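PDB 4MJK: CRISPR protein from Archaeoglobus fulgidus, which probably serves as the Cas5 subunit of a type I-A Cascade complex, which uses CRISPR RNA to recognise foreign DNA. Local coordinates for residues A[175-180]-A[237-242]; A[22-27]-A[200-205]; A[60-65]-A[132-137]. All coordinates share one frame; numbering follows the deposited sequence.

Contact 1: A[175-180]-A[237-242]; sequences STDYSF and FSTPEC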
ATOM      1  N   SER A 175      20.706 -22.575  13.734  1.00 14.67           N
ATOM      2  CA  SER A 175      19.352 -22.336  13.242  1.00 16.96           C
ATOM      3  C   SER A 175      19.132 -20.821  13.138  1.00 18.87           C
ATOM      4  O   SER A 175      19.666 -20.056  13.938  1.00 17.90           O
ATOM      5  CB  SER A 175      18.313 -22.971  14.157  1.00 19.65           C
ATOM      6  OG  SER A 175      18.417 -22.415  15.452  1.00 29.66           O
ATOM      7  N   THR A 176      18.376 -20.390  12.136  1.00 16.08           N
ATOM      8  CA  THR A 176      18.128 -18.957  11.934  1.00 16.04           C
ATOM      9  C   THR A 176      16.730 -18.752  11.397  1.00 13.15           C
ATOM     10  O   THR A 176      16.205 -19.600  10.680  1.00 14.97           O
ATOM     11  CB  THR A 176      19.176 -18.272  10.992  1.00 16.97           C
ATOM     12  OG1 THR A 176      18.944 -16.852  10.950  1.00 13.02           O
ATOM     13  CG2 THR A 176      19.104 -18.822   9.568  1.00 14.93           C
ATOM     14  N   ASP A 177      16.109 -17.649  11.791  1.00 12.88           N
ATOM     15  CA  ASP A 177      14.848 -17.244  11.196  1.00 14.05           C
ATOM     16  C   ASP A 177      15.004 -15.887  10.501  1.00 11.38           C
ATOM     17  O   ASP A 177      14.017 -15.249  10.152  1.00 12.38           O
ATOM     18  CB  ASP A 177      13.690 -17.263  12.214  1.00 15.01           C
ATOM     19  CG  ASP A 177      13.957 -16.424  13.438  1.00 16.93           C
ATOM     20  OD1 ASP A 177      14.864 -15.587  13.421  1.00 17.69           O
ATOM     21  OD2 ASP A 177      13.229 -16.582  14.436  1.00 26.92           O
ATOM     22  N   TYR A 178      16.256 -15.477  10.284  1.00 11.59           N
ATOM     23  CA  TYR A 178      16.561 -14.290   9.473  1.00 11.21           C
ATOM     24  C   TYR A 178      17.032 -14.646   8.076  1.00 11.49           C
ATOM     25  O   TYR A 178      17.653 -15.696   7.871  1.00  9.97           O
ATOM     26  CB  TYR A 178      17.671 -13.479  10.120  1.00 11.40           C
ATOM     27  CG  TYR A 178      17.249 -12.711  11.338  1.00 10.93           C
ATOM     28  CD1 TYR A 178      17.338 -13.285  12.600  1.00 10.82           C
ATOM     29  CD2 TYR A 178      16.791 -11.407  11.230  1.00 10.27           C
ATOM     30  CE1 TYR A 178      16.972 -12.588  13.737  1.00 13.19           C
ATOM     31  CE2 TYR A 178      16.410 -10.695  12.356  1.00 13.36           C
ATOM     32  CZ  TYR A 178      16.516 -11.294  13.609  1.00 12.95           C
ATOM     33  OH  TYR A 178      16.153 -10.606  14.729  1.00 16.91           O
ATOM     34  N   SER A 179      16.786 -13.744   7.126  1.00  9.55           N
ATOM     35  CA  SER A 179      17.342 -13.884   5.791  1.00  9.32           C
ATOM     36  C   SER A 179      18.858 -14.035   5.884  1.00  9.87           C
ATOM     37  O   SER A 179      19.478 -13.608   6.864  1.00 11.29           O
ATOM     38  CB  SER A 179      16.971 -12.660   4.930  1.00  9.86           C
ATOM     39  OG  SER A 179      17.634 -11.487   5.405  1.00  8.94           O
ATOM     40  N   PHE A 180      19.465 -14.639   4.868  1.00 10.42           N
ATOM     41  CA  PHE A 180      20.908 -14.783   4.857  1.00 10.32           C
ATOM     42  C   PHE A 180      21.453 -14.883   3.445  1.00 11.54           C
ATOM     43  O   PHE A 180      20.772 -15.353   2.541  1.00 11.02           O
ATOM     44  CB  PHE A 180      21.324 -16.016   5.655  1.00 11.69           C
ATOM     45  CG  PHE A 180      20.666 -17.294   5.195  1.00 13.25           C
ATOM     46  CD1 PHE A 180      19.432 -17.683   5.717  1.00 10.46           C
ATOM     47  CD2 PHE A 180      21.288 -18.113   4.250  1.00 12.75           C
ATOM     48  CE1 PHE A 180      18.831 -18.855   5.315  1.00 11.14           C
ATOM     49  CE2 PHE A 180      20.690 -19.300   3.841  1.00 10.78           C
ATOM     50  CZ  PHE A 180      19.459 -19.664   4.368  1.00 14.72           C
ATOM     51  N   PHE A 237       1.444 -17.310  13.419  1.00 24.86           N
ATOM     52  CA  PHE A 237       2.034 -18.132  14.481  1.00 27.05           C
ATOM     53  C   PHE A 237       3.266 -18.933  14.054  1.00 29.76           C
ATOM     54  O   PHE A 237       3.987 -19.459  14.898  1.00 32.09           O
ATOM     55  CB  PHE A 237       0.989 -19.062  15.108  1.00 22.20           C
ATOM     56  CG  PHE A 237      -0.182 -18.335  15.698  1.00 20.81           C
ATOM     57  CD1 PHE A 237       0.008 -17.404  16.705  1.00 24.99           C
ATOM     58  CD2 PHE A 237      -1.461 -18.568  15.241  1.00 25.47           C
ATOM     59  CE1 PHE A 237      -1.075 -16.719  17.265  1.00 25.40           C
ATOM     60  CE2 PHE A 237      -2.547 -17.883  15.786  1.00 28.69           C
ATOM     61  CZ  PHE A 237      -2.343 -16.955  16.801  1.00 23.47           C
ATOM     62  N   SER A 238       3.515 -19.021  12.755  1.00 30.61           N
ATOM     63  CA  SER A 238       4.664 -19.793  12.281  1.00 33.60           C
ATOM     64  C   SER A 238       5.741 -18.902  11.673  1.00 29.78           C
ATOM     65  O   SER A 238       5.597 -18.426  10.551  1.00 30.91           O
ATOM     66  CB  SER A 238       4.221 -20.834  11.255  1.00 36.01           C
ATOM     67  OG  SER A 238       3.646 -20.196  10.119  1.00 41.60           O
ATOM     68  N   THR A 239       6.815 -18.676  12.420  1.00 27.44           N
ATOM     69  CA  THR A 239       7.977 -17.973  11.894  1.00 27.01           C
ATOM     70  C   THR A 239       8.863 -18.931  11.073  1.00 21.60           C
ATOM     71  O   THR A 239       9.284 -19.979  11.565  1.00 21.11           O
ATOM     72  CB  THR A 239       8.780 -17.336  13.040  1.00 30.53           C
ATOM     73  OG1 THR A 239      10.090 -16.983  12.582  1.00 31.81           O
ATOM     74  CG2 THR A 239       8.917 -18.314  14.188  1.00 35.52           C
ATOM     75  N   PRO A 240       9.118 -18.597   9.801  1.00 19.45           N
ATOM     76  CA  PRO A 240       9.984 -19.488   9.017  1.00 15.30           C
ATOM     77  C   PRO A 240      11.332 -19.700   9.704  1.00 16.81           C
ATOM     78  O   PRO A 240      11.911 -18.767  10.258  1.00 12.23           O
ATOM     79  CB  PRO A 240      10.153 -18.728   7.700  1.00 15.75           C
ATOM     80  CG  PRO A 240       8.847 -17.972   7.569  1.00 16.20           C
ATOM     81  CD  PRO A 240       8.556 -17.512   8.974  1.00 16.78           C
ATOM     82  N   GLU A 241      11.820 -20.934   9.674  1.00 14.78           N
ATOM     83  CA  GLU A 241      13.070 -21.258  10.340  1.00 15.80           C
ATOM     84  C   GLU A 241      13.823 -22.309   9.529  1.00 13.89           C
ATOM     85  O   GLU A 241      13.211 -23.191   8.933  1.00 13.71           O
ATOM     86  CB  GLU A 241      12.782 -21.803  11.746  1.00 17.72           C
ATOM     87  CG  GLU A 241      14.007 -21.963  12.617  1.00 20.83           C
ATOM     88  CD  GLU A 241      13.650 -22.381  14.037  1.00 33.64           C
ATOM     89  OE1 GLU A 241      12.445 -22.560  14.328  1.00 35.83           O
ATOM     90  OE2 GLU A 241      14.573 -22.528  14.864  1.00 37.92           O
ATOM     91  N   CYS A 242      15.146 -22.205   9.496  1.00 12.30           N
ATOM     92  CA  CYS A 242      15.938 -23.256   8.872  1.00 14.70           C
ATOM     93  C   CYS A 242      17.248 -23.545   9.591  1.00 16.47           C
ATOM     94  O   CYS A 242      17.758 -22.727  10.373  1.00 13.92           O
ATOM     95  CB  CYS A 242      16.193 -22.946   7.406  1.00 16.47           C
ATOM     96  SG  CYS A 242      17.156 -21.489   7.215  1.00 23.27           S
TER
HETATM   97  O   HOH W   1      11.461 -15.928   9.798  1.00 12.99           O
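The carbonyl oxygen C242 O accepts from T176 N at 3.0 Å with an N-H...O angle of 160°, and S175 CA adds a weaker CA-H...O contact, 3.3 Å from C242 O. With the return bond from C242 N to T176 O, 3.1 Å long and nearly straight at 170°, this defines T176 and C242 as an antiparallel hydrogen-bonded pair, joining edge strand 174-176 to the central strand 241-246 of a three-stranded sheet. Beyond the pair the regular bonding stops, and a water links the chains, donating to D177 O at 2.7 Å and to P240 O at 2.9 Å while accepting from T239 OG1. Beside it D177 CB lies against P240 O, whereas the carboxylate forms a salt bridge with K72 elsewhere in the chain. T176 OG1 closes an ST turn by accepting from Y178 N and also bonds to V259 O; this marks where strand 174-176 gives way to a turn. On the sheet face that carries T176 and C242, a chi1 of 64° sets C242 SG between its own backbone N and carbonyl carbon. From there C242 SG meets T176 CG2 at 4.1 Å and lies oblique to the F180 ring, 3.7 Å from F180 CE1.

Contact 2: A[22-27]-A[200-205]; sequences SKTSPS and VYLNPF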
ATOM      1  N   SER A  22      19.951  -4.489 -13.947  1.00 26.03           N
ATOM      2  CA  SER A  22      20.192  -5.815 -14.514  1.00 24.73           C
ATOM      3  C   SER A  22      20.649  -6.844 -13.485  1.00 26.88           C
ATOM      4  O   SER A  22      20.400  -8.036 -13.647  1.00 28.48           O
ATOM      5  CB  SER A  22      21.252  -5.725 -15.612  1.00 28.82           C
ATOM      6  OG  SER A  22      22.369  -4.981 -15.139  1.00 34.05           O
ATOM      7  N   LYS A  23      21.339  -6.391 -12.445  1.00 25.22           N
ATOM      8  CA  LYS A  23      21.879  -7.303 -11.439  1.00 29.31           C
ATOM      9  C   LYS A  23      20.766  -7.919 -10.585  1.00 29.37           C
ATOM     10  O   LYS A  23      20.705  -9.144 -10.393  1.00 29.52           O
ATOM     11  CB  LYS A  23      22.864  -6.574 -10.520  1.00 29.84           C
ATOM     12  CG  LYS A  23      24.122  -6.078 -11.207  1.00 35.36           C
ATOM     13  CD  LYS A  23      24.772  -7.189 -12.015  1.00 35.20           C
ATOM     14  CE  LYS A  23      26.123  -6.756 -12.584  1.00 36.77           C
ATOM     15  NZ  LYS A  23      26.715  -7.814 -13.448  1.00 44.19           N
ATOM     16  N   THR A  24      19.879  -7.054 -10.103  1.00 21.19           N
ATOM     17  CA  THR A  24      18.875  -7.408  -9.106  1.00 17.12           C
ATOM     18  C   THR A  24      17.698  -8.241  -9.630  1.00 17.60           C
ATOM     19  O   THR A  24      17.412  -8.248 -10.825  1.00 18.06           O
ATOM     20  CB  THR A  24      18.273  -6.123  -8.527  1.00 18.21           C
ATOM     21  OG1 THR A  24      17.643  -5.375  -9.582  1.00 19.66           O
ATOM     22  CG2 THR A  24      19.352  -5.259  -7.871  1.00 17.62           C
ATOM     23  N   SER A  25      16.975  -8.901  -8.722  1.00 15.17           N
ATOM     24  CA  SER A  25      15.694  -9.511  -9.096  1.00 14.81           C
ATOM     25  C   SER A  25      14.816  -8.419  -9.708  1.00 14.31           C
ATOM     26  O   SER A  25      14.996  -7.240  -9.402  1.00 13.71           O
ATOM     27  CB  SER A  25      15.001 -10.146  -7.875  1.00 12.20           C
ATOM     28  OG  SER A  25      15.805 -11.186  -7.310  1.00 11.59           O
ATOM     29  N   PRO A  26      13.862  -8.803 -10.573  1.00 15.29           N
ATOM     30  CA  PRO A  26      13.015  -7.805 -11.255  1.00 15.64           C
ATOM     31  C   PRO A  26      11.861  -7.295 -10.392  1.00 15.20           C
ATOM     32  O   PRO A  26      11.155  -6.360 -10.791  1.00 13.65           O
ATOM     33  CB  PRO A  26      12.487  -8.563 -12.480  1.00 18.23           C
ATOM     34  CG  PRO A  26      12.496  -9.997 -12.056  1.00 23.03           C
ATOM     35  CD  PRO A  26      13.676 -10.160 -11.117  1.00 17.60           C
ATOM     36  N   SER A  27      11.657  -7.935  -9.241  1.00 15.96           N
ATOM     37  CA  SER A  27      10.723  -7.460  -8.218  1.00 14.85           C
ATOM     38  C   SER A  27      11.243  -7.944  -6.859  1.00 16.76           C
ATOM     39  O   SER A  27      12.132  -8.804  -6.798  1.00 13.87           O
ATOM     40  CB  SER A  27       9.323  -7.992  -8.476  1.00 15.80           C
ATOM     41  OG  SER A  27       9.328  -9.407  -8.482  1.00 21.57           O
ATOM     42  N   VAL A 200      17.696 -11.713  -5.379  1.00  9.26           N
ATOM     43  CA  VAL A 200      19.028 -11.177  -5.689  1.00 10.92           C
ATOM     44  C   VAL A 200      19.065  -9.676  -5.489  1.00 12.50           C
ATOM     45  O   VAL A 200      18.240  -8.953  -6.064  1.00 12.66           O
ATOM     46  CB  VAL A 200      19.468 -11.497  -7.137  1.00 13.94           C
ATOM     47  CG1 VAL A 200      20.854 -10.899  -7.416  1.00 12.67           C
ATOM     48  CG2 VAL A 200      19.456 -13.012  -7.363  1.00 15.00           C
ATOM     49  N   TYR A 201      20.021  -9.214  -4.676  1.00 12.15           N
ATOM     50  CA  TYR A 201      20.140  -7.796  -4.310  1.00 13.33           C
ATOM     51  C   TYR A 201      21.502  -7.246  -4.714  1.00 14.26           C
ATOM     52  O   TYR A 201      22.432  -8.010  -4.956  1.00 13.19           O
ATOM     53  CB  TYR A 201      20.049  -7.634  -2.786  1.00 12.14           C
ATOM     54  CG  TYR A 201      18.773  -8.144  -2.137  1.00 10.12           C
ATOM     55  CD1 TYR A 201      18.804  -9.202  -1.233  1.00 10.74           C
ATOM     56  CD2 TYR A 201      17.544  -7.560  -2.419  1.00 11.40           C
ATOM     57  CE1 TYR A 201      17.644  -9.668  -0.635  1.00 11.46           C
ATOM     58  CE2 TYR A 201      16.376  -8.019  -1.831  1.00 10.21           C
ATOM     59  CZ  TYR A 201      16.431  -9.074  -0.933  1.00 10.90           C
ATOM     60  OH  TYR A 201      15.273  -9.546  -0.338  1.00 12.19           O
ATOM     61  N   LEU A 202      21.632  -5.920  -4.747  1.00 14.44           N
ATOM     62  CA  LEU A 202      22.951  -5.294  -4.712  1.00 14.41           C
ATOM     63  C   LEU A 202      23.700  -5.690  -3.427  1.00 16.77           C
ATOM     64  O   LEU A 202      23.129  -5.724  -2.324  1.00 13.73           O
ATOM     65  CB  LEU A 202      22.847  -3.767  -4.846  1.00 16.62           C
ATOM     66  CG  LEU A 202      22.223  -3.233  -6.146  1.00 17.54           C
ATOM     67  CD1 LEU A 202      22.081  -1.711  -6.126  1.00 18.02           C
ATOM     68  CD2 LEU A 202      23.027  -3.686  -7.373  1.00 19.99           C
ATOM     69  N   ASN A 203      24.981  -6.008  -3.576  1.00 16.85           N
ATOM     70  CA  ASN A 203      25.794  -6.469  -2.459  1.00 18.09           C
ATOM     71  C   ASN A 203      26.032  -5.336  -1.457  1.00 18.50           C
ATOM     72  O   ASN A 203      26.550  -4.282  -1.820  1.00 18.90           O
ATOM     73  CB  ASN A 203      27.116  -7.037  -3.007  1.00 19.52           C
ATOM     74  CG  ASN A 203      28.007  -7.626  -1.932  1.00 23.09           C
ATOM     75  OD1 ASN A 203      27.627  -7.728  -0.771  1.00 22.35           O
ATOM     76  ND2 ASN A 203      29.207  -8.028  -2.326  1.00 28.83           N
ATOM     77  N   PRO A 204      25.627  -5.530  -0.188  1.00 18.84           N
ATOM     78  CA  PRO A 204      25.808  -4.413   0.748  1.00 20.07           C
ATOM     79  C   PRO A 204      27.201  -4.405   1.379  1.00 21.11           C
ATOM     80  O   PRO A 204      27.548  -3.459   2.076  1.00 26.01           O
ATOM     81  CB  PRO A 204      24.759  -4.699   1.822  1.00 18.70           C
ATOM     82  CG  PRO A 204      24.692  -6.207   1.865  1.00 18.09           C
ATOM     83  CD  PRO A 204      24.898  -6.658   0.424  1.00 19.79           C
ATOM     84  N   PHE A 205      27.972  -5.461   1.158  1.00 20.39           N
ATOM     85  CA  PHE A 205      29.276  -5.594   1.796  1.00 23.54           C
ATOM     86  C   PHE A 205      30.336  -4.916   0.951  1.00 26.38           C
ATOM     87  O   PHE A 205      30.465  -5.192  -0.241  1.00 31.65           O
ATOM     88  CB  PHE A 205      29.621  -7.062   2.014  1.00 21.78           C
ATOM     89  CG  PHE A 205      28.637  -7.779   2.874  1.00 22.61           C
ATOM     90  CD1 PHE A 205      28.470  -7.417   4.203  1.00 23.21           C
ATOM     91  CD2 PHE A 205      27.863  -8.797   2.361  1.00 22.45           C
ATOM     92  CE1 PHE A 205      27.549  -8.061   5.004  1.00 20.23           C
ATOM     93  CE2 PHE A 205      26.933  -9.440   3.159  1.00 26.66           C
ATOM     94  CZ  PHE A 205      26.784  -9.071   4.482  1.00 21.83           C
TER
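The contact pairs an outermost strand with a loop: strand 196-202 borders a three-stranded antiparallel sheet, and the irregular chain 22-27, between strand 13-15 and helix 33-46, runs against its last residues, 200-202. The evidence is a two-bond link between S25 and V200. S25 N donates to V200 O at 2.9 Å, the donor lying 26° out of the carbonyl plane, and V200 N donates to S25 OG at 2.8 Å along a nearly straight line (171°). The hydroxyl thus does the work a neighbouring strand's carbonyl would do. With chi1 at -61°, OG lies beside its own backbone N and opposite the carbonyl carbon, which lets N and OG address the same residue. Serine therefore satisfies both the N-H and the C=O of V200 without any regular strand pairing.

Van der Waals contacts flank these bonds. V200 CG1 lies against the carbonyl oxygen K23 O at 3.5 Å, and the valine reaches onward to A225 and L227 of strand 225-231. T24 turns its methyl to the strand: T24 CG2 meets L202 CG at 3.9 Å, the two side chains crossing at a slant, while OG1 faces the other way into its own loop, bonded to I18 O and L21 O. L202 CD2 also comes within 4.3 Å of K23 CB. Y201, on the far side of the strand, takes its ring to W71 and its hydroxyl to E199. The whole is the edge strand 196-202 of an antiparallel sheet, bordered by a loop in place of a further strand, with V200 N paired by the S25 hydroxyl and V200 O by the S25 backbone N.

Contact 3: A[60-65]-A[132-137]; sequences SELGEN and LVFKEE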
ATOM      1  N   SER A  60      28.838   3.923   1.741  1.00 29.09           N
ATOM      2  CA  SER A  60      29.999   3.080   1.497  1.00 32.78           C
ATOM      3  C   SER A  60      30.788   2.875   2.789  1.00 31.33           C
ATOM      4  O   SER A  60      31.394   1.820   2.985  1.00 32.41           O
ATOM      5  CB  SER A  60      30.886   3.639   0.375  1.00 35.49           C
ATOM      6  OG  SER A  60      31.682   4.717   0.829  1.00 40.69           O
ATOM      7  N   GLU A  61      30.761   3.867   3.676  1.00 27.67           N
ATOM      8  CA  GLU A  61      31.392   3.726   4.988  1.00 30.36           C
ATOM      9  C   GLU A  61      30.678   2.658   5.825  1.00 28.85           C
ATOM     10  O   GLU A  61      31.312   1.851   6.496  1.00 27.48           O
ATOM     11  CB  GLU A  61      31.373   5.051   5.750  1.00 35.92           C
ATOM     12  CG  GLU A  61      31.997   6.227   5.014  1.00 43.55           C
ATOM     13  CD  GLU A  61      32.080   7.479   5.875  1.00 49.50           C
ATOM     14  OE1 GLU A  61      31.428   7.516   6.946  1.00 48.87           O
ATOM     15  OE2 GLU A  61      32.800   8.425   5.481  1.00 55.12           O
ATOM     16  N   LEU A  62      29.350   2.667   5.794  1.00 24.80           N
ATOM     17  CA  LEU A  62      28.592   1.657   6.512  1.00 23.45           C
ATOM     18  C   LEU A  62      28.922   0.274   5.962  1.00 20.20           C
ATOM     19  O   LEU A  62      29.124  -0.671   6.723  1.00 22.60           O
ATOM     20  CB  LEU A  62      27.095   1.924   6.389  1.00 21.04           C
ATOM     21  CG  LEU A  62      26.619   3.160   7.144  1.00 23.93           C
ATOM     22  CD1 LEU A  62      25.176   3.491   6.761  1.00 22.62           C
ATOM     23  CD2 LEU A  62      26.762   2.939   8.642  1.00 22.36           C
ATOM     24  N   GLY A  63      28.992   0.174   4.640  1.00 21.42           N
ATOM     25  CA  GLY A  63      29.227  -1.094   3.982  1.00 24.48           C
ATOM     26  C   GLY A  63      30.590  -1.676   4.289  1.00 25.67           C
ATOM     27  O   GLY A  63      30.756  -2.892   4.337  1.00 24.83           O
ATOM     28  N   GLU A  64      31.576  -0.811   4.498  1.00 27.85           N
ATOM     29  CA  GLU A  64      32.915  -1.280   4.839  1.00 27.22           C
ATOM     30  C   GLU A  64      32.960  -1.851   6.255  1.00 24.68           C
ATOM     31  O   GLU A  64      33.735  -2.760   6.546  1.00 25.31           O
ATOM     32  CB  GLU A  64      33.940  -0.149   4.666  1.00 33.24           C
ATOM     33  CG  GLU A  64      34.201   0.213   3.208  1.00 36.48           C
ATOM     34  CD  GLU A  64      34.919   1.548   3.032  1.00 43.60           C
ATOM     35  OE1 GLU A  64      35.135   2.264   4.038  1.00 45.28           O
ATOM     36  OE2 GLU A  64      35.258   1.885   1.877  1.00 45.96           O
ATOM     37  N   ASN A  65      32.124  -1.326   7.137  1.00 23.35           N
ATOM     38  CA  ASN A  65      32.106  -1.807   8.513  1.00 24.41           C
ATOM     39  C   ASN A  65      31.065  -2.905   8.764  1.00 20.45           C
ATOM     40  O   ASN A  65      30.998  -3.472   9.856  1.00 18.67           O
ATOM     41  CB  ASN A  65      31.888  -0.642   9.485  1.00 26.53           C
ATOM     42  CG  ASN A  65      33.066   0.321   9.515  1.00 38.10           C
ATOM     43  OD1 ASN A  65      32.921   1.511   9.218  1.00 42.37           O
ATOM     44  ND2 ASN A  65      34.245  -0.194   9.873  1.00 32.60           N
ATOM     45  N   LEU A 132      21.451  -6.099  12.186  1.00 10.39           N
ATOM     46  CA  LEU A 132      22.682  -5.663  11.548  1.00 12.25           C
ATOM     47  C   LEU A 132      23.836  -5.889  12.512  1.00 15.32           C
ATOM     48  O   LEU A 132      23.680  -5.720  13.730  1.00 15.77           O
ATOM     49  CB  LEU A 132      22.615  -4.175  11.172  1.00 14.37           C
ATOM     50  CG  LEU A 132      21.866  -3.837   9.869  1.00 15.70           C
ATOM     51  CD1 LEU A 132      20.383  -4.110  10.030  1.00 13.05           C
ATOM     52  CD2 LEU A 132      22.098  -2.383   9.454  1.00 18.23           C
ATOM     53  N   VAL A 133      24.987  -6.277  11.972  1.00 14.18           N
ATOM     54  CA  VAL A 133      26.184  -6.438  12.793  1.00 15.83           C
ATOM     55  C   VAL A 133      27.296  -5.612  12.156  1.00 15.05           C
ATOM     56  O   VAL A 133      27.508  -5.708  10.954  1.00 15.99           O
ATOM     57  CB  VAL A 133      26.643  -7.923  12.886  1.00 15.14           C
ATOM     58  CG1 VAL A 133      27.943  -8.027  13.712  1.00 18.31           C
ATOM     59  CG2 VAL A 133      25.541  -8.810  13.499  1.00 14.97           C
ATOM     60  N   PHE A 134      27.986  -4.795  12.953  1.00 17.27           N
ATOM     61  CA  PHE A 134      29.126  -4.010  12.472  1.00 17.59           C
ATOM     62  C   PHE A 134      30.427  -4.360  13.207  1.00 21.18           C
ATOM     63  O   PHE A 134      30.408  -4.807  14.349  1.00 21.85           O
ATOM     64  CB  PHE A 134      28.855  -2.511  12.625  1.00 19.23           C
ATOM     65  CG  PHE A 134      27.730  -2.006  11.766  1.00 19.64           C
ATOM     66  CD1 PHE A 134      27.958  -1.645  10.448  1.00 20.37           C
ATOM     67  CD2 PHE A 134      26.446  -1.889  12.280  1.00 18.65           C
ATOM     68  CE1 PHE A 134      26.920  -1.171   9.647  1.00 21.44           C
ATOM     69  CE2 PHE A 134      25.398  -1.422  11.488  1.00 16.86           C
ATOM     70  CZ  PHE A 134      25.635  -1.064  10.177  1.00 16.62           C
ATOM     71  N   LYS A 135      31.558  -4.125  12.546  1.00 21.50           N
ATOM     72  CA  LYS A 135      32.864  -4.433  13.125  1.00 27.52           C
ATOM     73  C   LYS A 135      33.109  -3.565  14.357  1.00 34.17           C
ATOM     74  O   LYS A 135      33.761  -4.000  15.311  1.00 35.10           O
ATOM     75  CB  LYS A 135      33.965  -4.214  12.090  1.00 27.67           C
ATOM     76  CG  LYS A 135      35.193  -5.079  12.283  1.00 39.56           C
ATOM     77  CD  LYS A 135      36.165  -4.856  11.135  1.00 40.44           C
ATOM     78  CE  LYS A 135      35.398  -4.641   9.836  1.00 33.57           C
ATOM     79  NZ  LYS A 135      36.303  -4.264   8.713  1.00 45.92           N
ATOM     80  N   GLU A 136      32.595  -2.337  14.327  1.00 32.38           N
ATOM     81  CA  GLU A 136      32.540  -1.499  15.530  1.00 38.69           C
ATOM     82  C   GLU A 136      31.296  -0.624  15.518  1.00 35.49           C
ATOM     83  O   GLU A 136      30.523  -0.657  14.568  1.00 36.96           O
ATOM     84  CB  GLU A 136      33.771  -0.609  15.643  1.00 39.06           C
ATOM     85  CG  GLU A 136      33.836   0.468  14.595  1.00 39.70           C
ATOM     86  CD  GLU A 136      34.740   0.087  13.450  1.00 42.62           C
ATOM     87  OE1 GLU A 136      35.832  -0.464  13.713  1.00 44.56           O
ATOM     88  OE2 GLU A 136      34.360   0.333  12.285  1.00 46.37           O
ATOM     89  N   GLU A 137      31.106   0.166  16.569  1.00 39.09           N
ATOM     90  CA  GLU A 137      29.955   1.064  16.632  1.00 41.87           C
ATOM     91  C   GLU A 137      29.948   2.019  15.439  1.00 42.44           C
ATOM     92  O   GLU A 137      30.671   3.015  15.425  1.00 47.54           O
ATOM     93  CB  GLU A 137      29.945   1.841  17.950  1.00 45.93           C
ATOM     94  CG  GLU A 137      29.671   0.969  19.170  1.00 47.14           C
ATOM     95  CD  GLU A 137      29.791   1.725  20.484  1.00 55.76           C
ATOM     96  OE1 GLU A 137      30.806   1.533  21.193  1.00 57.89           O
ATOM     97  OE2 GLU A 137      28.869   2.506  20.810  1.00 53.63           O
TER
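Helix 60-65 and strand 132-134 lie almost at right angles, their axes 82° apart and 8.8 Å away at closest approach. The order of the first four strands across the sheet, 66-73, 127-134, 2-10, 157-170, is consistent with the ferredoxin-like fold of RAMP proteins. Here helix 58-65, which leads into strand 66-73, meets the end of strand 127-134. The backbones meet at N65 O, which accepts from K135 N at 2.8 Å with the donor in the carbonyl plane; F134 CA makes a CA-H...O contact with N65 O at 3.3 Å. The N65 amide and the E136 carboxylate cross with planes 81° apart. Their nearest atoms, N65 ND2 and E136 OE2, are modelled too close and at a poor angle, so a bond there is doubtful. A bend at chi2 (-99°) folds the glutamate back to this position. An alanine here instead of N65 would remove the amide that lies across the carboxylate and would probably open a gap beside E136, while the backbone bond from K135 N could stay. K135, bent at chi3, brings its NZ to 3.7 Å from E64 O. F134 fills the angle between helix and strand: its CB touches N65 O, L62 O sits in the ring plane at its edge, 3.7 Å from F134 CE1, and the same CE1 lies 4.2 Å from L62 CD2.

All three contacts are partly buried and each secures the end of a strand, but by different chemistry. Contact 1 is true sheet pairing, with reciprocal backbone bonds, a bridging water and a buried sulfur-aromatic contact. Contact 2 replaces one backbone partner with a loop hydroxyl, and K23, at its outer side, is exposed. Contact 3 has a single backbone bond, with an aromatic ring inside and charged K135 and E136 outside. Contact 1 pairs two strands of one three-stranded sheet and, through F180, reaches the sheet whose edge strand 196-202 carries contact 2; contact 3 belongs to the six-stranded sheet. Contact 3 is nested within the loop closed by contact 2, while contacts 1 and 2 alternate along the chain.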